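Local structure of nucleotide-binding protein, universal stress protein UspA family (Lactobacillus plantarum, 3S3T) at residues T6-P11 against A34-L39; V12-A17 against A38-D43; I112-T117 against S129-V134. The protein binds ATP and, as a member of the universal stress protein family, probably takes part in the cell's response to stress. One frame throughout, in Å; residues are numbered along the deposited sequence.

Contact 1: residues T6-P11 against A34-L39; sequences TNILVP and ANLTAL. With ATP (adenosine-5'-triphosphate), chain I.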
# COMPACT_ATOMS: atom_id res chain seq x y z
N THR A 6 -2.37 -12.59 -25.57
CA THR A 6 -2.78 -13.91 -26.01
C THR A 6 -3.76 -14.62 -25.05
O THR A 6 -4.53 -15.47 -25.48
CB THR A 6 -1.58 -14.83 -26.16
OG1 THR A 6 -0.99 -15.05 -24.88
CG2 THR A 6 -0.54 -14.23 -27.12
N ASN A 7 -3.71 -14.29 -23.75
CA ASN A 7 -4.42 -15.04 -22.71
C ASN A 7 -4.73 -14.12 -21.54
O ASN A 7 -3.85 -13.88 -20.71
CB ASN A 7 -3.53 -16.20 -22.22
CG ASN A 7 -3.35 -17.27 -23.25
OD1 ASN A 7 -4.21 -18.12 -23.41
ND2 ASN A 7 -2.22 -17.25 -23.96
N ILE A 8 -5.95 -13.62 -21.48
CA ILE A 8 -6.38 -12.61 -20.50
C ILE A 8 -7.18 -13.26 -19.36
O ILE A 8 -7.98 -14.16 -19.60
CB ILE A 8 -7.27 -11.53 -21.18
CG1 ILE A 8 -6.51 -10.88 -22.36
CG2 ILE A 8 -7.75 -10.42 -20.19
CD1 ILE A 8 -7.37 -9.96 -23.24
N LEU A 9 -6.96 -12.77 -18.14
CA LEU A 9 -7.65 -13.21 -16.95
C LEU A 9 -8.43 -12.03 -16.41
O LEU A 9 -7.88 -10.91 -16.29
CB LEU A 9 -6.67 -13.71 -15.88
CG LEU A 9 -7.31 -14.26 -14.59
CD1 LEU A 9 -8.17 -15.50 -14.81
CD2 LEU A 9 -6.20 -14.60 -13.62
N VAL A 10 -9.71 -12.24 -16.14
CA VAL A 10 -10.53 -11.24 -15.50
C VAL A 10 -11.16 -11.85 -14.23
O VAL A 10 -12.17 -12.52 -14.29
CB VAL A 10 -11.56 -10.57 -16.43
CG1 VAL A 10 -12.51 -11.57 -17.12
CG2 VAL A 10 -12.31 -9.50 -15.64
N PRO A 11 -10.51 -11.62 -13.07
CA PRO A 11 -11.13 -12.07 -11.84
C PRO A 11 -12.36 -11.20 -11.55
O PRO A 11 -12.27 -9.97 -11.60
CB PRO A 11 -10.00 -11.91 -10.80
CG PRO A 11 -8.75 -11.82 -11.58
CD PRO A 11 -9.17 -11.09 -12.84
N ALA A 34 -7.72 -12.55 -28.20
CA ALA A 34 -7.06 -13.28 -27.13
C ALA A 34 -8.01 -14.27 -26.49
O ALA A 34 -9.21 -14.11 -26.52
CB ALA A 34 -6.50 -12.32 -26.10
N ASN A 35 -7.45 -15.31 -25.88
CA ASN A 35 -8.27 -16.17 -25.05
C ASN A 35 -8.65 -15.36 -23.81
O ASN A 35 -7.88 -14.49 -23.36
CB ASN A 35 -7.54 -17.46 -24.68
CG ASN A 35 -7.12 -18.28 -25.90
OD1 ASN A 35 -7.88 -18.46 -26.85
ND2 ASN A 35 -5.89 -18.76 -25.86
N LEU A 36 -9.86 -15.60 -23.30
CA LEU A 36 -10.36 -14.90 -22.13
C LEU A 36 -10.82 -15.91 -21.09
O LEU A 36 -11.49 -16.87 -21.43
CB LEU A 36 -11.50 -13.94 -22.51
CG LEU A 36 -12.10 -13.04 -21.42
CD1 LEU A 36 -11.03 -12.21 -20.75
CD2 LEU A 36 -13.22 -12.17 -22.01
N THR A 37 -10.41 -15.69 -19.82
CA THR A 37 -10.90 -16.50 -18.70
C THR A 37 -11.48 -15.57 -17.62
O THR A 37 -10.78 -14.66 -17.19
CB THR A 37 -9.75 -17.30 -18.06
OG1 THR A 37 -9.27 -18.24 -19.03
CG2 THR A 37 -10.23 -18.07 -16.79
N ALA A 38 -12.74 -15.78 -17.23
CA ALA A 38 -13.35 -15.15 -16.03
C ALA A 38 -13.24 -16.08 -14.84
O ALA A 38 -13.54 -17.29 -14.94
CB ALA A 38 -14.77 -14.74 -16.28
N LEU A 39 -12.75 -15.54 -13.72
CA LEU A 39 -12.49 -16.34 -12.52
C LEU A 39 -13.21 -15.72 -11.32
O LEU A 39 -12.93 -14.58 -10.98
CB LEU A 39 -10.99 -16.39 -12.22
CG LEU A 39 -10.52 -16.93 -10.86
CD1 LEU A 39 -10.90 -18.47 -10.63
CD2 LEU A 39 -9.05 -16.73 -10.74
PG ATP I . -11.58 -4.75 0.16
O1G ATP I . -11.85 -6.22 -0.07
O2G ATP I . -12.31 -4.22 1.36
O3G ATP I . -10.12 -4.33 0.23
PB ATP I . -13.32 -4.24 -2.15
O1B ATP I . -14.14 -3.00 -2.41
O2B ATP I . -14.04 -5.50 -1.84
O3B ATP I . -12.26 -3.87 -1.02
PA ATP I . -11.53 -5.65 -3.94
O1A ATP I . -11.82 -6.90 -3.17
O2A ATP I . -10.11 -5.28 -4.03
O3A ATP I . -12.36 -4.39 -3.44
O5' ATP I . -12.13 -5.92 -5.45
C5' ATP I . -11.50 -5.29 -6.56
C4' ATP I . -11.57 -6.20 -7.79
O4' ATP I . -10.91 -7.39 -7.40
C3' ATP I . -12.98 -6.62 -8.18
O3' ATP I . -13.64 -5.67 -9.00
C2' ATP I . -12.66 -7.94 -8.84
O2' ATP I . -12.19 -7.65 -10.14
C1' ATP I . -11.53 -8.52 -7.99
N9 ATP I . -12.03 -9.44 -6.97
C8 ATP I . -12.37 -9.14 -5.67
N7 ATP I . -12.82 -10.24 -5.03
C5 ATP I . -12.76 -11.24 -5.92
C6 ATP I . -13.12 -12.65 -5.90
N6 ATP I . -13.60 -13.18 -4.75
N1 ATP I . -12.92 -13.40 -7.04
C2 ATP I . -12.43 -12.82 -8.15
N3 ATP I . -12.13 -11.52 -8.27
C4 ATP I . -12.26 -10.72 -7.19
O HOH W 1 -7.67 -16.94 -20.79
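Asn7 and Asn35 each swing CG away from their own carbonyl carbon (chi1 -69° and -59°), torsions that carry both amides along the same flank of the strand pair, where two parallel strands begin. Asn35 ND2 donates to Asn7 OD1 at 3.0 Å in a nearly straight bond; that oxygen lies in the donor's amide plane, but the donor stands above the Asn7 carbonyl plane, the amides being turned 51° apart. Asn7 ND2 in turn reaches Thr6 OG1 (2.7 Å), and Asn35 OD1 accepts from Asn85. Replacing Asn7 by an alanine removes OD1 and is likely to leave Asn35 ND2 without this acceptor, the Asn35 amide less firmly fixed. Farther along, Ile8 N donates to Asn35 O (2.8 Å) and Thr37 N to Ile8 O (2.9 Å), with a water joining Ile8 O to Thr37 OG1. Leu36 CD1 packs on Ile8 CG2 (3.8 Å) and Val10 CG1 (4.0 Å), on the face covered by helix 16-32; on the other face Leu9 CD1 meets Thr37 CG2 beside Tyr102. Polar at its start and apolar within, this beta-alpha-beta strand pair ends where Pro11 O accepts from ATP O2', backbone oxygen thus serving the nucleotide at the strands' C-terminal ends.

Contact 2: residues V12-A17 against A38-D43; sequences VDSSDA and ALYVVD. With ATP (adenosine-5'-triphosphate), chain I.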
# COMPACT_ATOMS: atom_id res chain seq x y z
N VAL A 12 -13.49 -11.84 -11.25
CA VAL A 12 -14.66 -11.09 -10.83
C VAL A 12 -15.21 -11.53 -9.47
O VAL A 12 -15.23 -12.72 -9.16
CB VAL A 12 -15.81 -11.26 -11.86
CG1 VAL A 12 -15.49 -10.55 -13.16
CG2 VAL A 12 -16.07 -12.74 -12.10
N ASP A 13 -15.69 -10.57 -8.68
CA ASP A 13 -16.59 -10.86 -7.56
C ASP A 13 -17.99 -10.54 -8.05
O ASP A 13 -18.22 -10.53 -9.28
CB ASP A 13 -16.21 -10.10 -6.28
CG ASP A 13 -16.21 -8.60 -6.47
OD1 ASP A 13 -16.83 -8.15 -7.44
OD2 ASP A 13 -15.62 -7.91 -5.65
N SER A 14 -18.92 -10.28 -7.14
CA SER A 14 -20.29 -10.11 -7.52
C SER A 14 -20.63 -8.65 -7.65
O SER A 14 -21.81 -8.31 -7.76
CB SER A 14 -21.23 -10.82 -6.52
OG SER A 14 -21.08 -10.24 -5.23
N SER A 15 -19.63 -7.77 -7.64
CA SER A 15 -19.89 -6.33 -7.67
C SER A 15 -20.14 -5.80 -9.07
O SER A 15 -19.69 -6.40 -10.07
CB SER A 15 -18.73 -5.59 -7.04
OG SER A 15 -17.57 -5.76 -7.84
N ASP A 16 -20.80 -4.65 -9.16
CA ASP A 16 -20.92 -3.95 -10.44
C ASP A 16 -19.55 -3.59 -10.99
O ASP A 16 -19.34 -3.68 -12.20
CB ASP A 16 -21.74 -2.68 -10.32
CG ASP A 16 -23.23 -2.96 -10.01
OD1 ASP A 16 -23.68 -4.12 -10.07
OD2 ASP A 16 -23.92 -2.00 -9.69
N ALA A 17 -18.62 -3.21 -10.11
CA ALA A 17 -17.31 -2.74 -10.53
C ALA A 17 -16.57 -3.87 -11.24
O ALA A 17 -15.92 -3.62 -12.24
CB ALA A 17 -16.47 -2.20 -9.33
N ALA A 38 -12.74 -15.78 -17.23
CA ALA A 38 -13.35 -15.15 -16.03
C ALA A 38 -13.24 -16.08 -14.84
O ALA A 38 -13.54 -17.29 -14.94
CB ALA A 38 -14.77 -14.74 -16.28
N LEU A 39 -12.75 -15.54 -13.72
CA LEU A 39 -12.49 -16.34 -12.52
C LEU A 39 -13.21 -15.72 -11.32
O LEU A 39 -12.93 -14.58 -10.98
CB LEU A 39 -10.99 -16.39 -12.22
CG LEU A 39 -10.52 -16.93 -10.86
CD1 LEU A 39 -10.90 -18.47 -10.63
CD2 LEU A 39 -9.05 -16.73 -10.74
N TYR A 40 -14.14 -16.45 -10.72
CA TYR A 40 -14.72 -16.05 -9.42
C TYR A 40 -14.14 -16.90 -8.31
O TYR A 40 -14.21 -18.14 -8.36
CB TYR A 40 -16.25 -16.24 -9.47
CG TYR A 40 -17.00 -15.73 -8.25
CD1 TYR A 40 -16.98 -16.41 -7.04
CD2 TYR A 40 -17.76 -14.55 -8.32
CE1 TYR A 40 -17.65 -15.91 -5.92
CE2 TYR A 40 -18.48 -14.08 -7.21
CZ TYR A 40 -18.41 -14.73 -6.04
OH TYR A 40 -19.13 -14.22 -5.00
N VAL A 41 -13.59 -16.27 -7.29
CA VAL A 41 -13.10 -17.01 -6.14
C VAL A 41 -14.05 -16.96 -4.95
O VAL A 41 -14.36 -15.89 -4.42
CB VAL A 41 -11.70 -16.55 -5.70
CG1 VAL A 41 -11.12 -17.56 -4.64
CG2 VAL A 41 -10.76 -16.49 -6.89
N VAL A 42 -14.51 -18.15 -4.53
CA VAL A 42 -15.35 -18.28 -3.33
C VAL A 42 -14.43 -18.26 -2.10
O VAL A 42 -13.64 -19.19 -1.86
CB VAL A 42 -16.16 -19.60 -3.35
CG1 VAL A 42 -17.00 -19.73 -2.10
CG2 VAL A 42 -17.01 -19.75 -4.59
N ASP A 43 -14.54 -17.22 -1.29
CA ASP A 43 -13.64 -17.08 -0.14
C ASP A 43 -14.04 -18.09 0.92
O ASP A 43 -15.10 -17.97 1.52
CB ASP A 43 -13.72 -15.67 0.44
CG ASP A 43 -12.66 -15.41 1.49
OD1 ASP A 43 -12.14 -16.34 2.14
OD2 ASP A 43 -12.33 -14.24 1.65
PG ATP I . -11.58 -4.75 0.16
O1G ATP I . -11.85 -6.22 -0.07
O2G ATP I . -12.31 -4.22 1.36
O3G ATP I . -10.12 -4.33 0.23
PB ATP I . -13.32 -4.24 -2.15
O1B ATP I . -14.14 -3.00 -2.41
O2B ATP I . -14.04 -5.50 -1.84
O3B ATP I . -12.26 -3.87 -1.02
PA ATP I . -11.53 -5.65 -3.94
O1A ATP I . -11.82 -6.90 -3.17
O2A ATP I . -10.11 -5.28 -4.03
O3A ATP I . -12.36 -4.39 -3.44
O5' ATP I . -12.13 -5.92 -5.45
C5' ATP I . -11.50 -5.29 -6.56
C4' ATP I . -11.57 -6.20 -7.79
O4' ATP I . -10.91 -7.39 -7.40
C3' ATP I . -12.98 -6.62 -8.18
O3' ATP I . -13.64 -5.67 -9.00
C2' ATP I . -12.66 -7.94 -8.84
O2' ATP I . -12.19 -7.65 -10.14
C1' ATP I . -11.53 -8.52 -7.99
N9 ATP I . -12.03 -9.44 -6.97
C8 ATP I . -12.37 -9.14 -5.67
N7 ATP I . -12.82 -10.24 -5.03
C5 ATP I . -12.76 -11.24 -5.92
C6 ATP I . -13.12 -12.65 -5.90
N6 ATP I . -13.60 -13.18 -4.75
N1 ATP I . -12.92 -13.40 -7.04
C2 ATP I . -12.43 -12.82 -8.15
N3 ATP I . -12.13 -11.52 -8.27
C4 ATP I . -12.26 -10.72 -7.19
O HOH W 2 -18.81 -11.55 -4.39
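Val12 N continues the pairing with the neighbouring strand by donating to Leu39 O at 2.8 Å (N-H...O angle 154°). Val12 O takes a CA-H...O contact from Tyr40 CA (3.4 Å), and the adenine carbon ATP C2 lies 3.0 Å from this oxygen. Tyr40 CD2 also comes obliquely to 3.2 Å from Val12 O. The chi1 of Val12 (-69°) sets CG2 near Leu39 O and only loosely against Tyr40 CB. Asp13 packs on the nucleotide: its CB rests against a face of the adenine, 3.6 Å from ATP N7, while OD1 collects two bonds from Ser15: Ser15 N, arriving from above the carboxylate plane, closes an Asx turn, and Ser15 OG takes the syn lone pair. The backbone from Asp13 to Ser14 passes obliquely by the Tyr40 ring, Tyr40 CE2 standing 3.7 Å from Asp13 C. Tyr40 gets there because its CG is anti to its backbone N (chi1 -174°), throwing the ring back toward the turn. Ser14 OG is linked through a water to Tyr40 OH, which Glu63 also holds by a hydrogen bond. Ser15 is the N-cap of helix 16-32, its OG bonded to Ala18 N. Across from this turn, Val41 makes both of its hydrogen bonds to the adenine from the backbone: Val41 N donates to ATP N1 (3.0 Å) and Val41 O accepts from ATP N6 (2.8 Å), a pairing that would suit adenine rather than guanine. Helix 53-78 covers Val12 and Tyr40 through Met71, helix 16-32 adds Ala18 and Phe22 against Val12, strand 87-93 continues the sheet beyond Tyr40, and Tyr47 of the second subunit packs on Ser14.

Contact 3: residues I112-T117 against S129-V134; sequences IVLGAT and STTSYV. With ATP (adenosine-5'-triphosphate), chain I.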
# COMPACT_ATOMS: atom_id res chain seq x y z
N ILE A 112 -4.03 -9.33 -16.57
CA ILE A 112 -5.12 -9.51 -15.62
C ILE A 112 -5.91 -8.20 -15.62
O ILE A 112 -5.31 -7.11 -15.55
CB ILE A 112 -4.59 -9.80 -14.21
CG1 ILE A 112 -3.69 -11.06 -14.16
CG2 ILE A 112 -5.79 -9.97 -13.22
CD1 ILE A 112 -3.08 -11.38 -12.74
N VAL A 113 -7.25 -8.32 -15.75
CA VAL A 113 -8.14 -7.18 -15.75
C VAL A 113 -8.92 -7.18 -14.43
O VAL A 113 -9.52 -8.16 -14.07
CB VAL A 113 -9.09 -7.22 -16.98
CG1 VAL A 113 -10.06 -6.05 -16.97
CG2 VAL A 113 -8.28 -7.27 -18.33
N LEU A 114 -8.92 -6.07 -13.72
CA LEU A 114 -9.55 -5.96 -12.38
C LEU A 114 -10.40 -4.73 -12.26
O LEU A 114 -10.07 -3.67 -12.80
CB LEU A 114 -8.46 -5.88 -11.27
CG LEU A 114 -7.59 -7.12 -11.04
CD1 LEU A 114 -6.29 -6.74 -10.32
CD2 LEU A 114 -8.33 -8.26 -10.28
N GLY A 115 -11.48 -4.82 -11.49
CA GLY A 115 -12.17 -3.61 -11.08
C GLY A 115 -11.33 -2.90 -10.04
O GLY A 115 -10.62 -3.52 -9.26
N ALA A 116 -11.43 -1.59 -9.97
CA ALA A 116 -10.72 -0.88 -8.91
C ALA A 116 -11.20 -1.28 -7.48
O ALA A 116 -10.38 -1.45 -6.58
CB ALA A 116 -10.86 0.60 -9.11
N THR A 117 -12.51 -1.40 -7.32
CA THR A 117 -13.12 -1.72 -6.03
C THR A 117 -14.04 -2.91 -6.27
O THR A 117 -14.17 -3.38 -7.42
CB THR A 117 -13.90 -0.55 -5.45
OG1 THR A 117 -14.89 -0.14 -6.39
CG2 THR A 117 -12.98 0.63 -5.19
N SER A 129 -8.21 -3.91 -1.69
CA SER A 129 -7.03 -4.62 -1.25
C SER A 129 -6.76 -5.84 -2.16
O SER A 129 -5.62 -6.19 -2.35
CB SER A 129 -7.13 -5.03 0.23
OG SER A 129 -8.14 -5.98 0.45
N THR A 130 -7.79 -6.44 -2.75
CA THR A 130 -7.55 -7.53 -3.73
C THR A 130 -6.80 -6.97 -4.94
O THR A 130 -5.78 -7.53 -5.34
CB THR A 130 -8.84 -8.25 -4.19
OG1 THR A 130 -9.58 -8.70 -3.06
CG2 THR A 130 -8.51 -9.49 -5.07
N THR A 131 -7.26 -5.84 -5.47
CA THR A 131 -6.64 -5.21 -6.60
C THR A 131 -5.22 -4.76 -6.29
O THR A 131 -4.30 -5.08 -7.08
CB THR A 131 -7.47 -4.06 -7.17
OG1 THR A 131 -8.67 -4.59 -7.72
CG2 THR A 131 -6.73 -3.32 -8.29
N SER A 132 -4.98 -4.07 -5.18
CA SER A 132 -3.59 -3.67 -4.90
C SER A 132 -2.67 -4.90 -4.73
O SER A 132 -1.51 -4.87 -5.14
CB SER A 132 -3.49 -2.69 -3.73
OG SER A 132 -3.85 -3.34 -2.55
N TYR A 133 -3.18 -5.96 -4.13
CA TYR A 133 -2.37 -7.18 -3.93
C TYR A 133 -1.97 -7.77 -5.31
O TYR A 133 -0.78 -8.07 -5.55
CB TYR A 133 -3.12 -8.22 -3.15
CG TYR A 133 -2.32 -9.46 -2.92
CD1 TYR A 133 -2.25 -10.45 -3.88
CD2 TYR A 133 -1.56 -9.59 -1.78
CE1 TYR A 133 -1.50 -11.61 -3.65
CE2 TYR A 133 -0.75 -10.72 -1.56
CZ TYR A 133 -0.73 -11.72 -2.48
OH TYR A 133 0.05 -12.84 -2.28
N VAL A 134 -2.96 -7.92 -6.18
CA VAL A 134 -2.75 -8.44 -7.51
C VAL A 134 -1.84 -7.52 -8.35
O VAL A 134 -0.90 -7.99 -9.00
CB VAL A 134 -4.07 -8.86 -8.19
CG1 VAL A 134 -3.81 -9.54 -9.59
CG2 VAL A 134 -4.78 -9.89 -7.32
PG ATP I . -11.58 -4.75 0.16
O1G ATP I . -11.85 -6.22 -0.07
O2G ATP I . -12.31 -4.22 1.36
O3G ATP I . -10.12 -4.33 0.23
PB ATP I . -13.32 -4.24 -2.15
O1B ATP I . -14.14 -3.00 -2.41
O2B ATP I . -14.04 -5.50 -1.84
O3B ATP I . -12.26 -3.87 -1.02
PA ATP I . -11.53 -5.65 -3.94
O1A ATP I . -11.82 -6.90 -3.17
O2A ATP I . -10.11 -5.28 -4.03
O3A ATP I . -12.36 -4.39 -3.44
O5' ATP I . -12.13 -5.92 -5.45
C5' ATP I . -11.50 -5.29 -6.56
C4' ATP I . -11.57 -6.20 -7.79
O4' ATP I . -10.91 -7.39 -7.40
C3' ATP I . -12.98 -6.62 -8.18
O3' ATP I . -13.64 -5.67 -9.00
C2' ATP I . -12.66 -7.94 -8.84
O2' ATP I . -12.19 -7.65 -10.14
C1' ATP I . -11.53 -8.52 -7.99
N9 ATP I . -12.03 -9.44 -6.97
C8 ATP I . -12.37 -9.14 -5.67
N7 ATP I . -12.82 -10.24 -5.03
C5 ATP I . -12.76 -11.24 -5.92
C6 ATP I . -13.12 -12.65 -5.90
N6 ATP I . -13.60 -13.18 -4.75
N1 ATP I . -12.92 -13.40 -7.04
C2 ATP I . -12.43 -12.82 -8.15
N3 ATP I . -12.13 -11.52 -8.27
C4 ATP I . -12.26 -10.72 -7.19
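Thr131 OG1 donates to Gly115 O at 2.7 Å, nearly along the C=O axis, in the shortest polar bond across the contact. The same residue turns its backbone to the nucleotide: Thr131 N donates to ATP O2A (3.2 Å), an alpha-phosphate oxygen that Thr130 N also holds weakly. Thr131 OG1 lies anti to its carbonyl carbon (chi1 -66°), a torsion that turns the hydroxyl to the end of the strand and lays CG2 alongside Leu114 CD1. A second phosphate oxygen, ATP O3G, accepts from Ser129 OG (2.6 Å) and from Ser129 N, and Thr130 OG1 binds ATP O1A. With backbone N-H groups of its first turn pointing at the phosphates, the start of helix 129-137 would probably help to balance their charge; Lys96 NZ of the second subunit also hydrogen-bonds to ATP and probably adds to this. The sequence from Gly115 through Gly118 to the glycine just ahead of Ser129 fits the G-2x-G-9x-G-(S/T) motif of ATP-binding universal stress proteins. Gly115 N donates to ATP O2' (3.2 Å), and a CB on this residue would collide with ATP O3', which itself bonds to Thr117 O (2.8 Å). Away from the nucleotide the contact turns apolar. Strand 112-115 and helix 129-134 run roughly antiparallel, at 154°, and Val134 fills the interval: Leu114 CD1 approaches Val134 CB obliquely at 3.7 Å, whereas Ile112 crosses Val134 at about a right angle, CD1 to CG1. The other branch of Leu114, CD2, touches the ribose, 3.9 Å from ATP C1'. Ile99 of helix 95-105 packs on Val134 from outside the pair.

How the contacts relate
All three contacts are largely buried and border one ATP, yet their chemistry follows their place in the fold. Contact 1 is the strand-to-strand pairing of the sheet, with its asparagines at the end remote from ATP. Contact 2 shares Ala38 and Leu39 with it and takes up strand 35-43 where strand 7-11 has given way to a turn; there one backbone bond prolongs the pairing, and an Asx turn, a helix cap and adenine recognition take over. Contact 3 lies on the other side of strand 7-11, joined to contact 1 by Leu9 and Val113, and pairs strand with helix, handling ribose and phosphates. Ala17 packing on Thr117 O brings contacts 2 and 3 together.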